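Ricin B lectin (Clostridium thermocellum, PDB 3VSF) probably acts as an exo-beta-1,3-galactanase, joining a family 43 glycoside hydrolase propeller to a ricin-type beta-trefoil module that binds galactose. Local coordinates at residues 54-59 and 95-100; 71-76 and 101-106; 227-232 and 246-251; 240-245 and 331-336. All blocks are in the same frame, centred on the assembly; numbering follows the deposited sequence.

Contact 1 (54-59 and 95-100); sequences NVIHAH and VNWEYR
Ile56 and His57 meet Trp97 and Tyr99, two residues apart on the partner segment, and each pair uses a different kind of contact. The apolar contact belongs to Ile56. Its CD1 atom lies 3.6 Å from Trp97 CB and 3.8 Å from Trp97 CD1, so the methyl sits at the root of the indole, and the two side chains cross at about a right angle. The reach comes from an extended chain: with chi2 at 180°, CD1 stands as far from the Ile56 backbone as the side chain allows. Tyr89 of strand 83-91 and Trp72 of strand 69-77 also touch the buried Ile56.

The aromatic contact is an offset edge-to-face pair. The edge of His57 is turned toward the face of Tyr99, with centroids 5.9 Å apart and planes at 73°. Tyr99 OH lies near the plane of the imidazole, 4.2 Å from His57 CE1, but its hydrogen-bond partner is Glu102 OE1.

No hydrogen bond links the two segments. The loop is held from other directions, since Tyr323 OH bonds Ile56 O and Tyr89 OH bonds His57 N. Trp97 in turn meets Trp72 edge-to-face. The geometry is that of a loop leading into edge strand 61-66 and packing around the start of the opposite edge strand, 98-105, of the same blade in the five-bladed beta-propeller of family 43.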
# COMPACT_ATOMS: atom_id res chain seq x y z
N ASN A 54 13.98 -17.19 -9.84
CA ASN A 54 12.64 -17.59 -10.24
C ASN A 54 11.56 -16.64 -9.72
O ASN A 54 11.71 -16.03 -8.66
CB ASN A 54 12.34 -19.02 -9.79
CG ASN A 54 13.03 -20.06 -10.65
OD1 ASN A 54 12.39 -20.75 -11.44
ND2 ASN A 54 14.35 -20.16 -10.51
N VAL A 55 10.48 -16.52 -10.48
CA VAL A 55 9.38 -15.64 -10.11
C VAL A 55 8.70 -16.06 -8.81
O VAL A 55 8.25 -17.20 -8.67
CB VAL A 55 8.32 -15.57 -11.24
CG1 VAL A 55 8.01 -16.96 -11.77
CG2 VAL A 55 7.06 -14.88 -10.74
N ILE A 56 8.65 -15.14 -7.85
CA ILE A 56 7.98 -15.40 -6.58
C ILE A 56 6.47 -15.53 -6.78
O ILE A 56 5.85 -14.69 -7.43
CB ILE A 56 8.26 -14.27 -5.56
CG1 ILE A 56 9.76 -14.19 -5.25
CG2 ILE A 56 7.46 -14.48 -4.29
CD1 ILE A 56 10.12 -13.11 -4.26
N HIS A 57 5.89 -16.59 -6.23
CA HIS A 57 4.46 -16.83 -6.34
C HIS A 57 3.78 -16.89 -4.98
O HIS A 57 3.53 -17.97 -4.45
CB HIS A 57 4.17 -18.11 -7.14
CG HIS A 57 5.01 -19.28 -6.73
ND1 HIS A 57 4.53 -20.31 -5.95
CD2 HIS A 57 6.31 -19.58 -6.99
CE1 HIS A 57 5.49 -21.19 -5.75
NE2 HIS A 57 6.58 -20.78 -6.37
N ALA A 58 3.50 -15.73 -4.41
CA ALA A 58 2.84 -15.64 -3.11
C ALA A 58 1.68 -14.65 -3.15
O ALA A 58 1.66 -13.66 -2.41
CB ALA A 58 3.84 -15.25 -2.03
N HIS A 59 0.71 -14.92 -4.02
CA HIS A 59 -0.42 -14.03 -4.22
C HIS A 59 -1.35 -13.99 -3.01
O HIS A 59 -1.49 -14.98 -2.30
CB HIS A 59 -1.18 -14.44 -5.48
CG HIS A 59 -0.31 -14.63 -6.68
ND1 HIS A 59 0.94 -14.07 -6.78
CD2 HIS A 59 -0.50 -15.34 -7.82
CE1 HIS A 59 1.48 -14.41 -7.94
NE2 HIS A 59 0.63 -15.18 -8.59
N VAL A 95 14.18 -7.52 0.39
CA VAL A 95 14.23 -7.35 -1.06
C VAL A 95 14.68 -8.64 -1.75
O VAL A 95 14.13 -9.02 -2.79
CB VAL A 95 15.16 -6.19 -1.47
CG1 VAL A 95 15.26 -6.09 -2.99
CG2 VAL A 95 14.65 -4.88 -0.89
N ASN A 96 15.68 -9.30 -1.18
CA ASN A 96 16.15 -10.58 -1.70
C ASN A 96 15.51 -11.75 -0.97
O ASN A 96 15.78 -11.99 0.21
CB ASN A 96 17.68 -10.68 -1.60
CG ASN A 96 18.38 -9.62 -2.42
OD1 ASN A 96 18.56 -9.77 -3.63
ND2 ASN A 96 18.80 -8.54 -1.77
N TRP A 97 14.65 -12.48 -1.67
CA TRP A 97 13.86 -13.54 -1.05
C TRP A 97 14.36 -14.94 -1.39
O TRP A 97 14.73 -15.22 -2.53
CB TRP A 97 12.38 -13.39 -1.43
CG TRP A 97 11.78 -12.15 -0.86
CD1 TRP A 97 11.62 -10.95 -1.50
CD2 TRP A 97 11.27 -11.97 0.46
NE1 TRP A 97 11.03 -10.04 -0.65
CE2 TRP A 97 10.81 -10.64 0.56
CE3 TRP A 97 11.15 -12.81 1.57
CZ2 TRP A 97 10.24 -10.14 1.73
CZ3 TRP A 97 10.59 -12.31 2.73
CH2 TRP A 97 10.14 -10.98 2.80
N GLU A 98 14.35 -15.81 -0.40
CA GLU A 98 14.79 -17.19 -0.57
C GLU A 98 13.62 -18.16 -0.50
O GLU A 98 12.78 -18.07 0.39
CB GLU A 98 15.84 -17.55 0.49
CG GLU A 98 16.27 -19.01 0.48
CD GLU A 98 17.31 -19.31 1.54
OE1 GLU A 98 17.91 -18.36 2.07
OE2 GLU A 98 17.52 -20.51 1.84
N TYR A 99 13.57 -19.08 -1.46
CA TYR A 99 12.52 -20.09 -1.50
C TYR A 99 12.68 -21.07 -0.34
O TYR A 99 13.79 -21.51 -0.04
CB TYR A 99 12.57 -20.84 -2.83
CG TYR A 99 11.35 -21.67 -3.13
CD1 TYR A 99 10.17 -21.50 -2.41
CD2 TYR A 99 11.37 -22.64 -4.13
CE1 TYR A 99 9.05 -22.26 -2.68
CE2 TYR A 99 10.25 -23.41 -4.40
CZ TYR A 99 9.10 -23.21 -3.68
OH TYR A 99 7.99 -23.98 -3.95
N ARG A 100 11.57 -21.40 0.31
CA ARG A 100 11.61 -22.32 1.45
C ARG A 100 10.60 -23.46 1.30
O ARG A 100 10.40 -24.25 2.23
CB ARG A 100 11.36 -21.56 2.76
CG ARG A 100 12.38 -20.47 3.05
CD ARG A 100 13.76 -21.06 3.34
NE ARG A 100 13.97 -21.26 4.77
CZ ARG A 100 15.09 -21.77 5.30
NH1 ARG A 100 16.09 -22.12 4.50
NH2 ARG A 100 15.20 -21.92 6.61

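Contact 2 (71-76 and 101-106); sequences YWYGEY and GEVLSR
Tyr73 and Val103 mark the nearest backbone approach, with CA atoms 8.6 Å apart, because strands 69-77 and 98-105 are not direct neighbours: strand 83-91 runs between them, antiparallel to both. The three belong to one four-stranded blade of the family 43 beta-propeller, so the side chains must span the intervening strand to meet.

The apolar half of the contact joins Tyr73 CD1 to Val103 CG2 at 4.2 Å. Both side chains also touch Cys88 on the middle strand, and they cross at about a right angle. The far end of the tyrosine is fixed separately, through a hydrogen bond from its OH to Pro156 O. Val103 lies where the chain turns a corner at residues 103 and 104, and its backbone hydrogen-bonds to Phe160, outside this blade's sheet.

The polar half lies on Tyr76 and Glu102. The Glu102 chain bends at chi2 (65°), which brings its carboxylate round to the Tyr76 hydroxyl; the two side chains cross roughly perpendicular, with ring and carboxylate planes 56° apart. Glu102 is held at both carboxylate oxygens: OE1 takes the hydroxyl of Tyr99, and OE2 is shared by Ser87 OG and Tyr76 OH. With three hydroxyl partners, the carboxylate has little freedom to rotate, and its negative charge is probably stabilised. The Tyr76 OH donates to Glu102 OE2 over 2.8 Å, arriving from above the carboxylate plane, 64° out of it.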
# COMPACT_ATOMS: atom_id res chain seq x y z
N TYR A 71 9.22 -13.45 7.08
CA TYR A 71 8.66 -14.55 6.30
C TYR A 71 7.46 -14.11 5.46
O TYR A 71 6.52 -13.50 5.97
CB TYR A 71 8.27 -15.71 7.22
CG TYR A 71 9.45 -16.38 7.89
CD1 TYR A 71 9.87 -15.98 9.15
CD2 TYR A 71 10.15 -17.39 7.26
CE1 TYR A 71 10.96 -16.58 9.77
CE2 TYR A 71 11.24 -18.00 7.87
CZ TYR A 71 11.64 -17.59 9.12
OH TYR A 71 12.71 -18.19 9.73
N TRP A 72 7.51 -14.43 4.17
CA TRP A 72 6.46 -14.05 3.24
C TRP A 72 5.69 -15.28 2.77
O TRP A 72 6.22 -16.12 2.05
CB TRP A 72 7.06 -13.31 2.04
CG TRP A 72 6.05 -12.86 1.03
CD1 TRP A 72 4.69 -12.90 1.14
CD2 TRP A 72 6.32 -12.29 -0.26
NE1 TRP A 72 4.10 -12.40 0.01
CE2 TRP A 72 5.08 -12.01 -0.87
CE3 TRP A 72 7.50 -11.98 -0.95
CZ2 TRP A 72 4.98 -11.45 -2.14
CZ3 TRP A 72 7.40 -11.42 -2.21
CH2 TRP A 72 6.15 -11.16 -2.79
N TYR A 73 4.43 -15.37 3.19
CA TYR A 73 3.57 -16.48 2.78
C TYR A 73 2.62 -16.04 1.68
O TYR A 73 2.34 -14.85 1.53
CB TYR A 73 2.79 -17.01 3.98
CG TYR A 73 3.64 -17.37 5.17
CD1 TYR A 73 4.26 -18.61 5.26
CD2 TYR A 73 3.83 -16.47 6.21
CE1 TYR A 73 5.04 -18.94 6.35
CE2 TYR A 73 4.61 -16.79 7.30
CZ TYR A 73 5.21 -18.03 7.37
OH TYR A 73 5.99 -18.35 8.46
N GLY A 74 2.11 -17.00 0.92
CA GLY A 74 1.18 -16.72 -0.16
C GLY A 74 0.75 -17.98 -0.88
O GLY A 74 1.35 -19.04 -0.70
N GLU A 75 -0.29 -17.87 -1.70
CA GLU A 75 -0.79 -19.03 -2.44
C GLU A 75 -0.70 -18.82 -3.95
O GLU A 75 -0.48 -17.71 -4.42
CB GLU A 75 -2.23 -19.33 -2.02
CG GLU A 75 -3.20 -18.16 -2.16
CD GLU A 75 -3.58 -17.88 -3.59
OE1 GLU A 75 -3.58 -18.82 -4.41
OE2 GLU A 75 -3.88 -16.71 -3.91
N TYR A 76 -0.87 -19.91 -4.69
CA TYR A 76 -0.82 -19.86 -6.15
C TYR A 76 -1.54 -21.06 -6.76
O TYR A 76 -1.36 -22.19 -6.33
CB TYR A 76 0.62 -19.81 -6.64
CG TYR A 76 1.40 -21.08 -6.41
CD1 TYR A 76 1.82 -21.87 -7.48
CD2 TYR A 76 1.72 -21.50 -5.13
CE1 TYR A 76 2.53 -23.04 -7.27
CE2 TYR A 76 2.43 -22.67 -4.91
CZ TYR A 76 2.83 -23.43 -5.98
OH TYR A 76 3.54 -24.59 -5.77
N GLY A 101 9.98 -23.55 0.13
CA GLY A 101 9.04 -24.62 -0.16
C GLY A 101 7.61 -24.28 0.22
O GLY A 101 7.31 -23.16 0.62
N GLU A 102 6.73 -25.27 0.10
CA GLU A 102 5.32 -25.09 0.43
C GLU A 102 5.02 -25.54 1.85
O GLU A 102 4.95 -26.74 2.13
CB GLU A 102 4.43 -25.85 -0.56
CG GLU A 102 3.99 -25.04 -1.76
CD GLU A 102 5.14 -24.63 -2.66
OE1 GLU A 102 6.24 -25.21 -2.53
OE2 GLU A 102 4.95 -23.72 -3.49
N VAL A 103 4.85 -24.58 2.75
CA VAL A 103 4.49 -24.88 4.13
C VAL A 103 3.13 -25.58 4.17
O VAL A 103 2.82 -26.28 5.14
CB VAL A 103 4.43 -23.60 4.99
CG1 VAL A 103 5.80 -22.96 5.09
CG2 VAL A 103 3.42 -22.62 4.42
N LEU A 104 2.35 -25.40 3.12
CA LEU A 104 1.06 -26.07 2.99
C LEU A 104 0.85 -26.49 1.54
O LEU A 104 1.10 -25.71 0.62
CB LEU A 104 -0.08 -25.15 3.45
CG LEU A 104 -1.42 -25.81 3.73
CD1 LEU A 104 -1.32 -26.71 4.95
CD2 LEU A 104 -2.51 -24.77 3.93
N SER A 105 0.41 -27.72 1.34
CA SER A 105 0.21 -28.25 -0.00
C SER A 105 -1.20 -28.81 -0.18
O SER A 105 -1.93 -28.98 0.79
CB SER A 105 1.24 -29.33 -0.30
OG SER A 105 1.04 -29.89 -1.59
N ARG A 106 -1.56 -29.08 -1.43
CA ARG A 106 -2.84 -29.71 -1.72
C ARG A 106 -2.82 -31.16 -1.25
O ARG A 106 -3.83 -31.86 -1.28
CB ARG A 106 -3.14 -29.65 -3.22
CG ARG A 106 -2.13 -30.39 -4.08
CD ARG A 106 -2.44 -30.22 -5.56
NE ARG A 106 -3.81 -30.61 -5.89
CZ ARG A 106 -4.19 -31.85 -6.16
NH1 ARG A 106 -3.30 -32.84 -6.15
NH2 ARG A 106 -5.45 -32.11 -6.45

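Contact 3 (227-232 and 246-251); sequences KLFVGQ and YYLITS
Leu248 is met by Leu228 and Phe229 together, and a single methyl, CD2, makes all the close approaches. It lies 3.5 Å from Phe229 CE2 and 4.0 Å from Leu228 CD1. Two torsions carry it there: CG stands anti to the backbone N (chi1 -176°), and with chi2 at 56° it is CD1 that folds back while CD2 continues the extended chain to the partner segment. Leu228 answers with an extended side chain that crosses Leu248 obliquely. Phe229 comes from the opposite direction, and the methyl approaches its ring obliquely.

That two consecutive residues both direct their CB atoms toward the same partner needs explaining, since successive positions on a regular strand face opposite ways. The explanation is the backbone at Phe229, whose positive phi of 59° ends the extended run of strand 221-228. Phe229 is also the first residue of a type II beta turn reaching Gln232, with a weak bond from Gln232 N to Phe229 O at 3.4 Å.

Leu209 also touches Leu248, Ala264 packs on Phe229, and Trp273 packs on Leu228. Strand 221-228 is an edge strand of one propeller blade, and 246-251 is an inner strand of the next; the nearest CA atoms, Leu228 and Leu248, are still 9.7 Å apart. No hydrogen bond or charge pair links the two segments, so what they contribute to this seam is apolar packing, which depends on shape and burial.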
# COMPACT_ATOMS: atom_id res chain seq x y z
N LYS A 227 -18.93 -6.48 14.80
CA LYS A 227 -19.28 -6.37 13.40
C LYS A 227 -18.89 -4.98 12.91
O LYS A 227 -19.29 -3.98 13.49
CB LYS A 227 -20.78 -6.60 13.19
CG LYS A 227 -21.26 -7.99 13.58
CD LYS A 227 -22.75 -8.15 13.30
CE LYS A 227 -23.23 -9.55 13.64
NZ LYS A 227 -24.68 -9.73 13.34
N LEU A 228 -18.11 -4.93 11.83
CA LEU A 228 -17.56 -3.66 11.37
C LEU A 228 -18.01 -3.29 9.96
O LEU A 228 -17.92 -4.11 9.04
CB LEU A 228 -16.03 -3.70 11.43
CG LEU A 228 -15.43 -4.08 12.78
CD1 LEU A 228 -13.91 -4.20 12.68
CD2 LEU A 228 -15.82 -3.07 13.85
N PHE A 229 -18.48 -2.06 9.80
CA PHE A 229 -18.84 -1.53 8.48
C PHE A 229 -19.92 -2.38 7.82
O PHE A 229 -19.72 -2.90 6.72
CB PHE A 229 -17.61 -1.45 7.59
CG PHE A 229 -16.47 -0.69 8.21
CD1 PHE A 229 -16.71 0.41 9.02
CD2 PHE A 229 -15.16 -1.07 7.98
CE1 PHE A 229 -15.66 1.11 9.59
CE2 PHE A 229 -14.11 -0.38 8.56
CZ PHE A 229 -14.36 0.71 9.36
N VAL A 230 -21.07 -2.50 8.48
CA VAL A 230 -22.16 -3.32 7.98
C VAL A 230 -22.80 -2.72 6.73
O VAL A 230 -23.03 -1.52 6.65
CB VAL A 230 -23.24 -3.53 9.06
CG1 VAL A 230 -22.66 -4.26 10.26
CG2 VAL A 230 -23.84 -2.20 9.49
N GLY A 231 -23.07 -3.58 5.75
CA GLY A 231 -23.72 -3.16 4.52
C GLY A 231 -22.86 -2.29 3.63
O GLY A 231 -23.31 -1.84 2.57
N GLN A 232 -21.62 -2.05 4.04
CA GLN A 232 -20.72 -1.20 3.28
C GLN A 232 -19.83 -2.01 2.33
O GLN A 232 -19.15 -1.44 1.48
CB GLN A 232 -19.88 -0.33 4.23
CG GLN A 232 -20.72 0.62 5.07
CD GLN A 232 -19.91 1.38 6.10
OE1 GLN A 232 -18.69 1.22 6.18
NE2 GLN A 232 -20.57 2.21 6.89
N TYR A 246 -6.04 1.47 16.45
CA TYR A 246 -6.22 0.38 15.50
C TYR A 246 -6.60 0.95 14.14
O TYR A 246 -7.36 1.90 14.04
CB TYR A 246 -7.29 -0.59 15.99
CG TYR A 246 -6.99 -1.23 17.32
CD1 TYR A 246 -7.59 -0.77 18.49
CD2 TYR A 246 -6.11 -2.30 17.42
CE1 TYR A 246 -7.32 -1.35 19.71
CE2 TYR A 246 -5.84 -2.89 18.64
CZ TYR A 246 -6.44 -2.41 19.78
OH TYR A 246 -6.17 -3.00 21.00
N TYR A 247 -6.05 0.35 13.08
CA TYR A 247 -6.32 0.82 11.72
C TYR A 247 -6.77 -0.33 10.83
O TYR A 247 -6.15 -1.39 10.80
CB TYR A 247 -5.08 1.49 11.14
CG TYR A 247 -4.56 2.64 11.97
CD1 TYR A 247 -5.02 3.94 11.77
CD2 TYR A 247 -3.62 2.43 12.97
CE1 TYR A 247 -4.55 4.99 12.53
CE2 TYR A 247 -3.14 3.48 13.73
CZ TYR A 247 -3.61 4.75 13.51
OH TYR A 247 -3.14 5.80 14.28
N LEU A 248 -7.86 -0.11 10.09
CA LEU A 248 -8.41 -1.13 9.22
C LEU A 248 -8.41 -0.69 7.76
O LEU A 248 -9.30 0.05 7.33
CB LEU A 248 -9.83 -1.51 9.67
CG LEU A 248 -10.50 -2.65 8.91
CD1 LEU A 248 -9.64 -3.90 8.95
CD2 LEU A 248 -11.89 -2.92 9.48
N ILE A 249 -7.42 -1.15 7.01
CA ILE A 249 -7.34 -0.86 5.58
C ILE A 249 -8.15 -1.88 4.79
O ILE A 249 -7.90 -3.08 4.86
CB ILE A 249 -5.88 -0.88 5.08
CG1 ILE A 249 -5.13 0.37 5.54
CG2 ILE A 249 -5.85 -0.97 3.56
CD1 ILE A 249 -4.89 0.44 7.03
N THR A 250 -9.14 -1.39 4.04
CA THR A 250 -10.01 -2.27 3.27
C THR A 250 -10.02 -1.89 1.80
O THR A 250 -9.47 -0.86 1.40
CB THR A 250 -11.45 -2.23 3.80
OG1 THR A 250 -11.97 -0.89 3.68
CG2 THR A 250 -11.49 -2.65 5.26
N SER A 251 -10.66 -2.72 0.98
CA SER A 251 -10.84 -2.43 -0.43
C SER A 251 -12.32 -2.51 -0.78
O SER A 251 -13.16 -2.75 0.09
CB SER A 251 -10.05 -3.42 -1.29
OG SER A 251 -10.65 -4.70 -1.28

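Contact 4 (240-245 and 331-336); sequences IKRNGY and ISDTTL
The carbonyl O of Asp333 accepts a hydrogen bond from Tyr247 OH, which ties the residue to strand 246-251, while its side chain lies across Tyr245. Asp333 CB makes a CH-pi contact over one face of the phenol ring, 4.1 Å from the centroid and 19° off the ring normal, displaced toward the rim. Asp333 CG lies anti to its carbonyl carbon (chi1 -68°), which carries the carboxylate past the CE2 side of the ring, its plane inclined 30° to the ring and OD2 3.9 Å from Tyr245 CE2.

The other carboxylate oxygen looks toward Arg242. Arg242 NE is 4.4 Å from Asp333 OD1, which lies at the edge of the guanidinium near its plane; this is too long for a salt bridge. Asn243 also turns toward Asp333, but its amide orientation is uncertain.

Residues 242-245 form the turn between strands 237-241 and 246-251, with Arg242 N bonded to Tyr245 O at 3.1 Å. On the other side, Ile331 and Ser332 both face Thr335 in a classic beta bulge, where Ser332 N bonds Thr335 O at 3.0 Å.

This contact joins loops of two successive propeller blades at the protein surface. Arg242 and Asn243 also touch a crystal neighbour, so their conformations may partly reflect the lattice. The chemistry implies a contact carried by packing on an aromatic face, to which the nearby opposite charges of Arg242 and Asp333 may add a weak attraction.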
# COMPACT_ATOMS: atom_id res chain seq x y z
N ILE A 240 -4.16 -3.49 11.68
CA ILE A 240 -2.89 -3.11 12.28
C ILE A 240 -3.09 -2.17 13.47
O ILE A 240 -4.19 -1.68 13.70
CB ILE A 240 -1.95 -2.44 11.26
CG1 ILE A 240 -2.55 -1.13 10.77
CG2 ILE A 240 -1.66 -3.37 10.10
CD1 ILE A 240 -1.70 -0.41 9.74
N LYS A 241 -2.01 -1.92 14.20
CA LYS A 241 -2.05 -1.02 15.35
C LYS A 241 -0.75 -0.22 15.43
O LYS A 241 0.31 -0.71 15.06
CB LYS A 241 -2.24 -1.83 16.64
CG LYS A 241 -2.40 -0.99 17.90
CD LYS A 241 -2.62 -1.87 19.12
CE LYS A 241 -2.89 -1.04 20.36
NZ LYS A 241 -3.17 -1.90 21.55
N ARG A 242 -0.85 1.02 15.90
CA ARG A 242 0.33 1.88 15.99
C ARG A 242 0.55 2.42 17.40
O ARG A 242 1.41 1.93 18.13
CB ARG A 242 0.23 3.03 14.98
CG ARG A 242 1.57 3.69 14.67
CD ARG A 242 1.41 4.83 13.68
NE ARG A 242 1.79 6.11 14.27
CZ ARG A 242 3.02 6.62 14.22
NH1 ARG A 242 3.99 5.96 13.60
NH2 ARG A 242 3.27 7.80 14.78
N ASN A 243 -0.22 3.44 17.78
CA ASN A 243 -0.07 4.06 19.09
C ASN A 243 -1.37 4.06 19.87
O ASN A 243 -1.96 5.12 20.12
CB ASN A 243 0.44 5.49 18.95
CG ASN A 243 1.68 5.58 18.07
OD1 ASN A 243 2.47 4.64 17.99
ND2 ASN A 243 1.84 6.72 17.40
N GLY A 244 -1.83 2.88 20.26
CA GLY A 244 -3.11 2.75 20.93
C GLY A 244 -4.23 2.99 19.93
O GLY A 244 -5.40 3.14 20.31
N TYR A 245 -3.87 3.04 18.66
CA TYR A 245 -4.83 3.24 17.58
C TYR A 245 -4.86 2.05 16.64
O TYR A 245 -3.83 1.65 16.09
CB TYR A 245 -4.50 4.51 16.80
CG TYR A 245 -5.00 5.79 17.43
CD1 TYR A 245 -6.26 6.28 17.14
CD2 TYR A 245 -4.20 6.51 18.32
CE1 TYR A 245 -6.73 7.45 17.72
CE2 TYR A 245 -4.66 7.68 18.90
CZ TYR A 245 -5.92 8.14 18.59
OH TYR A 245 -6.38 9.31 19.17
N ILE A 331 0.74 10.75 8.67
CA ILE A 331 0.79 12.19 8.89
C ILE A 331 0.39 12.49 10.33
O ILE A 331 1.06 13.25 11.03
CB ILE A 331 -0.17 12.95 7.95
CG1 ILE A 331 0.48 13.17 6.58
CG2 ILE A 331 -0.55 14.29 8.55
CD1 ILE A 331 0.77 11.90 5.83
N SER A 332 -0.70 11.87 10.76
CA SER A 332 -1.19 12.02 12.12
C SER A 332 -1.80 10.70 12.58
O SER A 332 -1.91 9.76 11.79
CB SER A 332 -2.25 13.13 12.19
OG SER A 332 -2.76 13.27 13.50
N ASP A 333 -2.18 10.63 13.85
CA ASP A 333 -2.82 9.43 14.38
C ASP A 333 -4.12 9.14 13.64
O ASP A 333 -4.59 8.00 13.60
CB ASP A 333 -3.09 9.57 15.88
CG ASP A 333 -1.82 9.61 16.70
OD1 ASP A 333 -0.79 9.10 16.22
OD2 ASP A 333 -1.86 10.15 17.82
N THR A 334 -4.71 10.17 13.04
CA THR A 334 -5.98 10.03 12.34
C THR A 334 -5.83 10.23 10.83
O THR A 334 -6.78 10.01 10.08
CB THR A 334 -7.02 11.03 12.87
OG1 THR A 334 -6.58 12.37 12.62
CG2 THR A 334 -7.23 10.84 14.37
N THR A 335 -4.65 10.63 10.40
CA THR A 335 -4.41 10.90 8.98
C THR A 335 -3.33 9.99 8.41
O THR A 335 -2.17 10.04 8.82
CB THR A 335 -4.01 12.37 8.75
OG1 THR A 335 -5.03 13.23 9.28
CG2 THR A 335 -3.85 12.64 7.26
N LEU A 336 -3.72 9.16 7.45
CA LEU A 336 -2.79 8.22 6.82
C LEU A 336 -2.54 8.57 5.35
O LEU A 336 -3.39 9.17 4.70
CB LEU A 336 -3.29 6.78 6.94
CG LEU A 336 -3.07 6.07 8.28
CD1 LEU A 336 -3.75 6.80 9.42
CD2 LEU A 336 -3.57 4.63 8.19

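In the fold
The four contacts fall into two touching pairs within the propeller. Contacts 1 and 2 have centres 10 Å apart and share strand 98-105; His59 N and Glu75 O, 3.1 Å apart, probably hydrogen bond between them. Contacts 3 and 4 have centres 15 Å apart and use the neighbouring strands 246-251 and 237-241, where Tyr247 N probably bonds Ile240 O at 2.8 Å. Between the pairs the nearest atoms stay about 13 to 16 Å apart, and contacts 1 and 4 lie on opposite sides of the chain's centre. All four are away from the galactose site of Asp422, Asp425, Asn440 and Asn444 in the beta-trefoil module.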